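Local coordinates for protein sulfate adenylyltransferase (Allochromatium vinosum, PDB 4DNX) that catalyses the transfer of the adenylyl group of ATP to sulfate, giving adenosine 5'-phosphosulfate and diphosphate, at residues F52-D63 with L73-L84; D125-Y136 with V146-R154. All blocks are in the same frame, centred on the assembly; numbering follows the deposited sequence. Where two conformers were deposited one is given.

Interaction 1. Residues F52-D63 with L73-L84; sequences FSPLDGFMNLAD and LTDGRFFPVPLL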
loop_
_atom_site.group_PDB
_atom_site.type_symbol
_atom_site.label_atom_id
_atom_site.label_comp_id
_atom_site.label_asym_id
_atom_site.label_seq_id
_atom_site.Cartn_x
_atom_site.Cartn_y
_atom_site.Cartn_z
ATOM N N PHE A 52 -0.522 16.469 -5.070
ATOM C CA PHE A 52 -0.589 17.784 -5.717
ATOM C C PHE A 52 -2.035 18.239 -5.916
ATOM O O PHE A 52 -2.358 19.080 -6.766
ATOM C CB PHE A 52 0.183 17.772 -7.050
ATOM C CG PHE A 52 1.688 17.649 -6.912
ATOM C CD1 PHE A 52 2.365 17.740 -5.674
ATOM C CD2 PHE A 52 2.428 17.400 -8.046
ATOM C CE1 PHE A 52 3.760 17.637 -5.609
ATOM C CE2 PHE A 52 3.855 17.278 -7.997
ATOM C CZ PHE A 52 4.504 17.378 -6.806
ATOM N N SER A 53 -2.919 17.735 -5.055
ATOM C CA SER A 53 -4.297 18.201 -5.096
ATOM C C SER A 53 -4.471 19.699 -4.784
ATOM O O SER A 53 -3.659 20.239 -3.999
ATOM C CB SER A 53 -5.113 17.437 -4.011
ATOM O OG SER A 53 -6.476 17.894 -3.948
ATOM N N PRO A 54 -5.130 20.390 -5.706
ATOM C CA PRO A 54 -6.367 19.933 -6.336
ATOM C C PRO A 54 -6.088 20.062 -7.844
ATOM O O PRO A 54 -7.039 20.147 -8.651
ATOM C CB PRO A 54 -7.421 20.961 -5.896
ATOM C CG PRO A 54 -6.659 22.220 -5.802
ATOM C CD PRO A 54 -5.301 21.798 -5.238
ATOM N N LEU A 55 -4.814 20.102 -8.246
ATOM C CA LEU A 55 -4.517 20.328 -9.672
ATOM C C LEU A 55 -4.930 19.142 -10.545
ATOM O O LEU A 55 -4.889 17.977 -10.123
ATOM C CB LEU A 55 -3.019 20.629 -9.871
ATOM C CG LEU A 55 -2.590 22.091 -9.633
ATOM C CD1 LEU A 55 -2.926 22.575 -8.260
ATOM C CD2 LEU A 55 -1.082 22.201 -9.829
ATOM N N ASP A 56 -5.321 19.444 -11.790
ATOM C CA ASP A 56 -5.866 18.367 -12.662
ATOM C C ASP A 56 -4.920 17.733 -13.654
ATOM O O ASP A 56 -5.246 16.693 -14.225
ATOM C CB ASP A 56 -7.162 18.806 -13.383
ATOM C CG ASP A 56 -6.943 19.863 -14.416
ATOM O OD1 ASP A 56 -5.782 20.089 -14.865
ATOM O OD2 ASP A 56 -7.967 20.472 -14.820
ATOM N N GLY A 57 -3.740 18.317 -13.821
ATOM C CA GLY A 57 -2.812 17.823 -14.827
ATOM C C GLY A 57 -1.684 18.787 -15.099
ATOM O O GLY A 57 -1.263 19.527 -14.223
ATOM N N PHE A 58 -1.197 18.789 -16.339
ATOM C CA PHE A 58 0.009 19.553 -16.669
ATOM C C PHE A 58 -0.360 20.957 -17.086
ATOM O O PHE A 58 -1.381 21.164 -17.731
ATOM C CB PHE A 58 0.798 18.850 -17.772
ATOM C CG PHE A 58 1.442 17.547 -17.324
ATOM C CD1 PHE A 58 2.606 17.556 -16.534
ATOM C CD2 PHE A 58 0.888 16.322 -17.678
ATOM C CE1 PHE A 58 3.196 16.358 -16.127
ATOM C CE2 PHE A 58 1.470 15.112 -17.283
ATOM C CZ PHE A 58 2.635 15.121 -16.492
ATOM N N MET A 59 0.500 21.900 -16.726
ATOM C CA MET A 59 0.260 23.332 -16.871
ATOM C C MET A 59 0.544 23.812 -18.269
ATOM O O MET A 59 1.499 23.367 -18.917
ATOM C CB MET A 59 1.182 24.108 -15.919
ATOM C CG MET A 59 0.879 23.894 -14.478
ATOM S SD MET A 59 1.922 24.958 -13.466
ATOM C CE MET A 59 1.547 24.295 -11.836
ATOM N N ASN A 60 -0.250 24.796 -18.718
ATOM C CA ASN A 60 0.170 25.564 -19.903
ATOM C C ASN A 60 1.291 26.563 -19.537
ATOM O O ASN A 60 1.644 26.721 -18.324
ATOM C CB ASN A 60 -1.016 26.271 -20.572
ATOM C CG ASN A 60 -1.689 27.296 -19.669
ATOM O OD1 ASN A 60 -1.078 27.884 -18.763
ATOM N ND2 ASN A 60 -2.953 27.557 -19.959
ATOM N N LEU A 61 1.853 27.222 -20.542
ATOM C CA LEU A 61 2.976 28.106 -20.305
ATOM C C LEU A 61 2.603 29.280 -19.392
ATOM O O LEU A 61 3.383 29.652 -18.513
ATOM C CB LEU A 61 3.485 28.657 -21.639
ATOM C CG LEU A 61 4.931 28.373 -21.958
ATOM C CD1 LEU A 61 5.337 29.101 -23.257
ATOM C CD2 LEU A 61 5.865 28.735 -20.793
ATOM N N ALA A 62 1.418 29.864 -19.567
ATOM C CA ALA A 62 1.020 30.981 -18.659
ATOM C C ALA A 62 0.951 30.585 -17.157
ATOM O O ALA A 62 1.426 31.313 -16.295
ATOM C CB ALA A 62 -0.314 31.607 -19.116
ATOM N N ASP A 63 0.364 29.435 -16.864
ATOM C CA ASP A 63 0.356 28.938 -15.493
ATOM C C ASP A 63 1.768 28.597 -14.992
ATOM O O ASP A 63 2.097 28.830 -13.814
ATOM C CB ASP A 63 -0.547 27.692 -15.367
ATOM C CG ASP A 63 -2.030 28.042 -15.370
ATOM O OD1 ASP A 63 -2.371 29.144 -14.886
ATOM O OD2 ASP A 63 -2.855 27.220 -15.844
ATOM N N LEU A 73 -1.005 29.924 -9.876
ATOM C CA LEU A 73 -1.522 29.768 -11.230
ATOM C C LEU A 73 -2.184 31.068 -11.738
ATOM O O LEU A 73 -2.442 32.020 -10.971
ATOM C CB LEU A 73 -2.507 28.598 -11.254
ATOM C CG LEU A 73 -1.910 27.279 -10.683
ATOM C CD1 LEU A 73 -2.905 26.170 -10.855
ATOM C CD2 LEU A 73 -0.597 26.936 -11.368
ATOM N N THR A 74 -2.429 31.157 -13.050
ATOM C CA THR A 74 -3.100 32.374 -13.589
ATOM C C THR A 74 -4.468 32.673 -12.964
ATOM O O THR A 74 -4.843 33.836 -12.847
ATOM C CB THR A 74 -3.264 32.358 -15.138
ATOM O OG1 THR A 74 -3.964 31.170 -15.538
ATOM C CG2 THR A 74 -1.894 32.438 -15.817
ATOM N N ASP A 75 -5.183 31.623 -12.525
ATOM C CA ASP A 75 -6.475 31.829 -11.871
ATOM C C ASP A 75 -6.378 32.147 -10.384
ATOM O O ASP A 75 -7.396 32.364 -9.714
ATOM C CB ASP A 75 -7.437 30.656 -12.158
ATOM C CG ASP A 75 -7.126 29.394 -11.367
ATOM O OD1 ASP A 75 -6.032 29.216 -10.752
ATOM O OD2 ASP A 75 -8.019 28.511 -11.388
ATOM N N GLY A 76 -5.159 32.200 -9.863
ATOM C CA GLY A 76 -4.959 32.609 -8.489
ATOM C C GLY A 76 -4.748 31.500 -7.483
ATOM O O GLY A 76 -4.383 31.795 -6.343
ATOM N N ARG A 77 -4.943 30.236 -7.871
ATOM C CA ARG A 77 -4.647 29.097 -6.951
ATOM C C ARG A 77 -3.156 29.067 -6.558
ATOM O O ARG A 77 -2.295 29.282 -7.409
ATOM C CB ARG A 77 -5.012 27.732 -7.589
ATOM C CG ARG A 77 -6.509 27.423 -7.667
ATOM C CD ARG A 77 -6.798 26.129 -8.467
ATOM N NE ARG A 77 -6.464 26.332 -9.879
ATOM C CZ ARG A 77 -6.287 25.365 -10.781
ATOM N NH1 ARG A 77 -6.410 24.092 -10.450
ATOM N NH2 ARG A 77 -5.983 25.687 -12.031
ATOM N N PHE A 78 -2.852 28.801 -5.286
ATOM C CA PHE A 78 -1.478 28.622 -4.845
ATOM C C PHE A 78 -0.904 27.271 -5.338
ATOM O O PHE A 78 -1.494 26.199 -5.117
ATOM C CB PHE A 78 -1.427 28.681 -3.318
ATOM C CG PHE A 78 -0.074 28.414 -2.749
ATOM C CD1 PHE A 78 0.994 29.302 -2.981
ATOM C CD2 PHE A 78 0.153 27.269 -1.962
ATOM C CE1 PHE A 78 2.293 29.026 -2.443
ATOM C CE2 PHE A 78 1.434 27.019 -1.435
ATOM C CZ PHE A 78 2.488 27.890 -1.684
ATOM N N PHE A 79 0.259 27.335 -5.988
ATOM C CA PHE A 79 1.067 26.154 -6.281
ATOM C C PHE A 79 2.539 26.530 -6.547
ATOM O O PHE A 79 2.826 27.358 -7.408
ATOM C CB PHE A 79 0.487 25.305 -7.408
ATOM C CG PHE A 79 1.046 23.906 -7.411
ATOM C CD1 PHE A 79 0.522 22.916 -6.547
ATOM C CD2 PHE A 79 2.187 23.595 -8.178
ATOM C CE1 PHE A 79 1.054 21.654 -6.489
ATOM C CE2 PHE A 79 2.755 22.312 -8.125
ATOM C CZ PHE A 79 2.171 21.307 -7.282
ATOM N N PRO A 80 3.474 25.944 -5.793
ATOM C CA PRO A 80 4.820 26.510 -5.727
ATOM C C PRO A 80 5.806 26.238 -6.842
ATOM O O PRO A 80 6.795 26.958 -6.909
ATOM C CB PRO A 80 5.382 25.968 -4.395
ATOM C CG PRO A 80 4.624 24.783 -4.090
ATOM C CD PRO A 80 3.268 24.878 -4.785
ATOM N N VAL A 81 5.597 25.224 -7.670
ATOM C CA VAL A 81 6.497 24.965 -8.819
ATOM C C VAL A 81 5.706 24.620 -10.080
ATOM O O VAL A 81 4.615 24.091 -10.018
ATOM C CB VAL A 81 7.526 23.805 -8.534
ATOM C CG1 VAL A 81 8.355 24.119 -7.272
ATOM C CG2 VAL A 81 6.813 22.460 -8.442
ATOM N N PRO A 82 6.274 24.883 -11.249
ATOM C CA PRO A 82 5.565 24.548 -12.469
ATOM C C PRO A 82 5.441 23.044 -12.551
ATOM O O PRO A 82 6.327 22.350 -12.075
ATOM C CB PRO A 82 6.493 25.048 -13.595
ATOM C CG PRO A 82 7.575 25.839 -12.987
ATOM C CD PRO A 82 7.471 25.714 -11.469
ATOM N N LEU A 83 4.333 22.543 -13.109
ATOM C CA LEU A 83 4.195 21.133 -13.413
ATOM C C LEU A 83 4.107 21.021 -14.916
ATOM O O LEU A 83 3.035 21.221 -15.487
ATOM C CB LEU A 83 2.901 20.564 -12.823
ATOM C CG LEU A 83 2.813 20.385 -11.311
ATOM C CD1 LEU A 83 1.462 19.657 -10.995
ATOM C CD2 LEU A 83 4.018 19.618 -10.736
ATOM N N LEU A 84 5.236 20.723 -15.552
ATOM C CA LEU A 84 5.289 20.743 -17.018
ATOM C C LEU A 84 5.482 19.346 -17.594
ATOM O O LEU A 84 6.105 18.450 -16.983
ATOM C CB LEU A 84 6.425 21.658 -17.487
ATOM C CG LEU A 84 6.166 23.173 -17.371
ATOM C CD1 LEU A 84 7.450 23.935 -17.525
ATOM C CD2 LEU A 84 5.149 23.630 -18.463
HETATM O O HOH W 1 -5.060 22.347 -12.609
HETATM O O HOH W 2 -5.039 28.710 -13.919
#
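With CG anti to the backbone N (chi1 -162°), F79 turns one ring face to L55 and its CZ edge to F52, whose own CG is anti to the carbonyl carbon. L55 CD2 sits over the centre of that face of F79, 3.7 Å from the ring centroid, a CH-pi contact. The CZ edge points at the face of F52 in a T-shaped pair, centroids 5.3 Å apart and planes at 76°. L83 spans L55 and F52, its CD1 meeting L55 CD2 and its CD2 lying 3.6 Å from F52 CE2.

M59 runs extended beyond CG, which carries CE to L73 CD2 at 3.4 Å, tighter than usual carbon contact. Its backbone N donates to L83 O at 2.9 Å in an almost straight bond, and L83 N returns a weak bond to M59 SD. At the far end one carboxylate oxygen, D63 OD1, takes both T74 N and T74 OG1, each at 2.7 Å, and a water that accepts from D75 N also donates a hydrogen bond to it. Without the carboxylate, as with an alanine here, T74 N and OG1 would probably lose their shared acceptor, and with it the tie between helix start and turn.

That turn, L73 to G76, is type I, and D75 OD1 closes an Asx turn onto R77 N; D63, which grips T74 of this turn, belongs to the helix N-capped by N60, within the PUA-like domain.

Interaction 2. Residues D125-Y136 with V146-R154; sequences DAQMALMTEQVY and VETFNSQGR
V146 reaches Y136 and T132 from one wall of a helix-helix contact in the PUA-like domain, in which the end of helix 144-149 and the loop after it pack on helix 125-136, with F149 as a single knob in a hole of that helix. V146 CG2 lies 3.6 Å from Y136 CB, while its backbone N sits over the centre of one face of the Y136 ring; V135 CG1 covers the opposite face.

In F149, CG is anti to the backbone N (chi1 -177°), and this sends the ring into the hole formed by M128, M131, T132 and Y136. M128, bent at chi2 and chi3, brings CE off-centre over the ring, 4.0 Å from its centroid, in a CH-pi contact, with SD farther out in an oblique Met-aromatic approach. T132 OG1 lies at the ring edge, near its plane, and the Y136 ring is inclined at 49° to that of F149.

N150, just past the helix end, bridges the two segments through ND2. One bond goes to T132 OG1 (3.0 Å) and another to V146 O, both partners close to the amide plane, so the amide's rotation is fixed. T132 OG1 in turn donates to M128 O, so the hydroxyl both accepts from N150 and donates within its own helix.

After G153, R154, in one of its two conformers, lays one guanidinium face on M128 CG and meets D125 in a salt bridge. The carboxylate and guanidinium planes stand 90° apart, and R154 NH1 (2.9 Å) and NH2 (3.0 Å) converge on the single oxygen D125 OD1.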
loop_
_atom_site.group_PDB
_atom_site.type_symbol
_atom_site.label_atom_id
_atom_site.label_comp_id
_atom_site.label_asym_id
_atom_site.label_seq_id
_atom_site.Cartn_x
_atom_site.Cartn_y
_atom_site.Cartn_z
ATOM N N ASP A 125 13.704 30.428 -25.339
ATOM C CA ASP A 125 14.889 30.508 -24.483
ATOM C C ASP A 125 14.639 31.461 -23.317
ATOM O O ASP A 125 14.996 31.144 -22.179
ATOM C CB ASP A 125 16.131 30.971 -25.253
ATOM C CG ASP A 125 16.580 29.982 -26.322
ATOM O OD1 ASP A 125 16.089 28.836 -26.350
ATOM O OD2 ASP A 125 17.423 30.395 -27.167
ATOM N N ALA A 126 14.022 32.609 -23.603
ATOM C CA ALA A 126 13.796 33.616 -22.568
ATOM C C ALA A 126 12.829 33.103 -21.503
ATOM O O ALA A 126 13.054 33.319 -20.306
ATOM C CB ALA A 126 13.310 34.921 -23.172
ATOM N N GLN A 127 11.774 32.403 -21.924
ATOM C CA GLN A 127 10.818 31.794 -20.972
ATOM C C GLN A 127 11.465 30.708 -20.113
ATOM O O GLN A 127 11.209 30.650 -18.896
ATOM C CB GLN A 127 9.608 31.243 -21.726
ATOM C CG GLN A 127 8.791 32.347 -22.354
ATOM C CD GLN A 127 7.730 31.852 -23.306
ATOM O OE1 GLN A 127 7.902 30.852 -24.031
ATOM N NE2 GLN A 127 6.610 32.554 -23.317
ATOM N N MET A 128 12.325 29.878 -20.725
ATOM C CA MET A 128 13.029 28.819 -19.979
ATOM C C MET A 128 13.958 29.411 -18.946
ATOM O O MET A 128 13.944 28.948 -17.793
ATOM C CB MET A 128 13.828 27.861 -20.872
ATOM C CG MET A 128 12.979 26.835 -21.587
ATOM S SD MET A 128 12.039 25.674 -20.541
ATOM C CE MET A 128 13.291 24.587 -19.881
ATOM N N ALA A 129 14.725 30.412 -19.351
ATOM C CA ALA A 129 15.677 31.096 -18.442
ATOM C C ALA A 129 14.942 31.747 -17.275
ATOM O O ALA A 129 15.446 31.714 -16.138
ATOM C CB ALA A 129 16.537 32.130 -19.186
ATOM N N LEU A 130 13.788 32.362 -17.559
ATOM C CA LEU A 130 13.011 33.028 -16.509
ATOM C C LEU A 130 12.542 31.976 -15.493
ATOM O O LEU A 130 12.731 32.132 -14.272
ATOM C CB LEU A 130 11.813 33.790 -17.097
ATOM C CG LEU A 130 10.857 34.528 -16.143
ATOM C CD1 LEU A 130 11.612 35.444 -15.210
ATOM C CD2 LEU A 130 9.833 35.335 -16.945
ATOM N N MET A 131 11.979 30.872 -15.992
ATOM C CA MET A 131 11.460 29.817 -15.083
ATOM C C MET A 131 12.618 29.158 -14.295
ATOM O O MET A 131 12.479 28.910 -13.106
ATOM C CB MET A 131 10.644 28.744 -15.851
ATOM C CG MET A 131 9.277 29.254 -16.373
ATOM S SD MET A 131 8.202 28.021 -17.031
ATOM C CE MET A 131 9.005 27.667 -18.625
ATOM N N THR A 132 13.755 28.911 -14.964
ATOM C CA THR A 132 14.936 28.303 -14.344
ATOM C C THR A 132 15.480 29.165 -13.190
ATOM O O THR A 132 15.627 28.654 -12.069
ATOM C CB THR A 132 16.061 28.114 -15.401
ATOM O OG1 THR A 132 15.611 27.150 -16.355
ATOM C CG2 THR A 132 17.327 27.607 -14.764
ATOM N N GLU A 133 15.731 30.439 -13.456
ATOM C CA GLU A 133 16.261 31.342 -12.434
ATOM C C GLU A 133 15.290 31.475 -11.232
ATOM O O GLU A 133 15.723 31.489 -10.075
ATOM C CB GLU A 133 16.592 32.710 -13.036
ATOM C CG GLU A 133 17.315 33.590 -12.043
ATOM C CD GLU A 133 16.341 34.287 -11.104
ATOM O OE1 GLU A 133 16.688 34.519 -9.911
ATOM O OE2 GLU A 133 15.216 34.592 -11.567
ATOM N N GLN A 134 13.996 31.544 -11.506
ATOM C CA GLN A 134 12.991 31.700 -10.434
ATOM C C GLN A 134 12.809 30.436 -9.570
ATOM O O GLN A 134 12.716 30.516 -8.324
ATOM C CB GLN A 134 11.645 32.159 -11.024
ATOM C CG GLN A 134 11.686 33.576 -11.589
ATOM C CD GLN A 134 11.736 34.611 -10.487
ATOM O OE1 GLN A 134 10.742 34.858 -9.810
ATOM N NE2 GLN A 134 12.889 35.193 -10.280
ATOM N N VAL A 135 12.767 29.271 -10.210
ATOM C CA VAL A 135 12.546 28.009 -9.458
ATOM C C VAL A 135 13.800 27.562 -8.696
ATOM O O VAL A 135 13.723 27.191 -7.511
ATOM C CB VAL A 135 12.058 26.886 -10.368
ATOM C CG1 VAL A 135 12.019 25.545 -9.614
ATOM C CG2 VAL A 135 10.645 27.204 -10.901
ATOM N N TYR A 136 14.944 27.598 -9.372
ATOM C CA TYR A 136 16.192 27.027 -8.830
ATOM C C TYR A 136 17.119 28.047 -8.166
ATOM O O TYR A 136 18.112 27.664 -7.537
ATOM C CB TYR A 136 16.936 26.232 -9.934
ATOM C CG TYR A 136 16.080 25.106 -10.495
ATOM C CD1 TYR A 136 15.990 23.859 -9.859
ATOM C CD2 TYR A 136 15.327 25.308 -11.652
ATOM C CE1 TYR A 136 15.163 22.823 -10.367
ATOM C CE2 TYR A 136 14.513 24.273 -12.180
ATOM C CZ TYR A 136 14.443 23.047 -11.553
ATOM O OH TYR A 136 13.633 22.043 -12.059
ATOM N N VAL A 146 18.662 22.408 -12.440
ATOM C CA VAL A 146 18.718 23.271 -13.630
ATOM C C VAL A 146 18.963 22.409 -14.887
ATOM O O VAL A 146 18.266 22.586 -15.923
ATOM C CB VAL A 146 19.833 24.338 -13.471
ATOM C CG1 VAL A 146 20.173 25.015 -14.802
ATOM C CG2 VAL A 146 19.415 25.404 -12.425
ATOM N N GLU A 147 19.927 21.499 -14.792
ATOM C CA GLU A 147 20.347 20.698 -15.967
ATOM C C GLU A 147 19.187 19.806 -16.418
ATOM O O GLU A 147 18.858 19.773 -17.599
ATOM C CB GLU A 147 21.583 19.857 -15.664
ATOM C CG GLU A 147 22.131 19.083 -16.880
ATOM C CD GLU A 147 23.299 18.179 -16.506
ATOM O OE1 GLU A 147 24.443 18.463 -16.924
ATOM O OE2 GLU A 147 23.084 17.184 -15.763
ATOM N N THR A 148 18.547 19.110 -15.484
ATOM C CA THR A 148 17.400 18.255 -15.818
ATOM C C THR A 148 16.276 19.048 -16.451
ATOM O O THR A 148 15.699 18.640 -17.469
ATOM C CB THR A 148 16.893 17.500 -14.531
ATOM O OG1 THR A 148 17.935 16.610 -14.106
ATOM C CG2 THR A 148 15.572 16.730 -14.783
ATOM N N PHE A 149 15.948 20.199 -15.852
ATOM C CA PHE A 149 14.789 20.977 -16.316
ATOM C C PHE A 149 15.011 21.402 -17.767
ATOM O O PHE A 149 14.079 21.385 -18.579
ATOM C CB PHE A 149 14.605 22.224 -15.399
ATOM C CG PHE A 149 13.393 23.085 -15.735
ATOM C CD1 PHE A 149 12.102 22.553 -15.650
ATOM C CD2 PHE A 149 13.554 24.411 -16.152
ATOM C CE1 PHE A 149 10.963 23.357 -15.968
ATOM C CE2 PHE A 149 12.442 25.221 -16.469
ATOM C CZ PHE A 149 11.147 24.674 -16.359
ATOM N N ASN A 150 16.252 21.750 -18.074
ATOM C CA ASN A 150 16.592 22.292 -19.380
ATOM C C ASN A 150 16.981 21.214 -20.389
ATOM O O ASN A 150 17.419 21.533 -21.514
ATOM C CB ASN A 150 17.719 23.326 -19.230
ATOM C CG ASN A 150 17.195 24.651 -18.708
ATOM O OD1 ASN A 150 16.716 25.483 -19.475
ATOM N ND2 ASN A 150 17.246 24.836 -17.397
ATOM N N SER A 151 16.801 19.954 -20.005
ATOM C CA SER A 151 17.243 18.812 -20.824
ATOM C C SER A 151 16.098 17.948 -21.300
ATOM O O SER A 151 16.324 16.785 -21.634
ATOM C CB SER A 151 18.245 17.944 -20.051
ATOM O OG SER A 151 19.504 18.587 -20.090
ATOM N N GLN A 152 14.904 18.529 -21.390
ATOM C CA GLN A 152 13.704 17.756 -21.675
ATOM C C GLN A 152 13.070 18.076 -23.015
ATOM O O GLN A 152 12.098 17.405 -23.409
ATOM C CB GLN A 152 12.637 18.010 -20.616
ATOM C CG GLN A 152 13.066 17.660 -19.173
ATOM C CD GLN A 152 11.981 18.052 -18.199
ATOM O OE1 GLN A 152 11.089 17.260 -17.924
ATOM N NE2 GLN A 152 11.978 19.322 -17.764
ATOM N N GLY A 153 13.568 19.093 -23.686
ATOM C CA GLY A 153 12.938 19.615 -24.882
ATOM C C GLY A 153 12.137 20.863 -24.557
ATOM O O GLY A 153 12.021 21.247 -23.364
ATOM N N ARG A 154 11.531 21.455 -25.588
ATOM C CA ARG A 154 10.895 22.777 -25.490
ATOM C C ARG A 154 9.431 22.811 -25.936
ATOM O O ARG A 154 8.844 23.893 -26.070
ATOM C CB ARG A 154 11.694 23.813 -26.317
ATOM C CG ARG A 154 13.135 24.007 -25.853
ATOM C CD ARG A 154 13.210 24.412 -24.377
ATOM N NE ARG A 154 14.482 25.087 -24.106
ATOM C CZ ARG A 154 14.888 26.240 -24.640
ATOM N NH1 ARG A 154 14.117 26.941 -25.498
ATOM N NH2 ARG A 154 16.078 26.693 -24.296
#

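How the interactions relate
Interaction 1 comes wholly before interaction 2 in the sequence, and all four segments belong to the PUA-like domain. Their centres are about 16 Å apart, on the same side of the chain's centre. Helix 125-136 of interaction 2 lies against interaction 1 through L61 and P82, and F149 of helix 144-149 against L84. The evidence is direct packing, with P82 CD 3.6 Å from V135 CG2 and L84 CD1 3.9 Å from F149 CE1. Strand 57-58 of interaction 1 and strand 119-122, which runs just ahead of helix 125-136, both pair with 155-163 in one mixed sheet. The two contacts are therefore adjoining parts of the PUA-like domain, joined by side-chain packing.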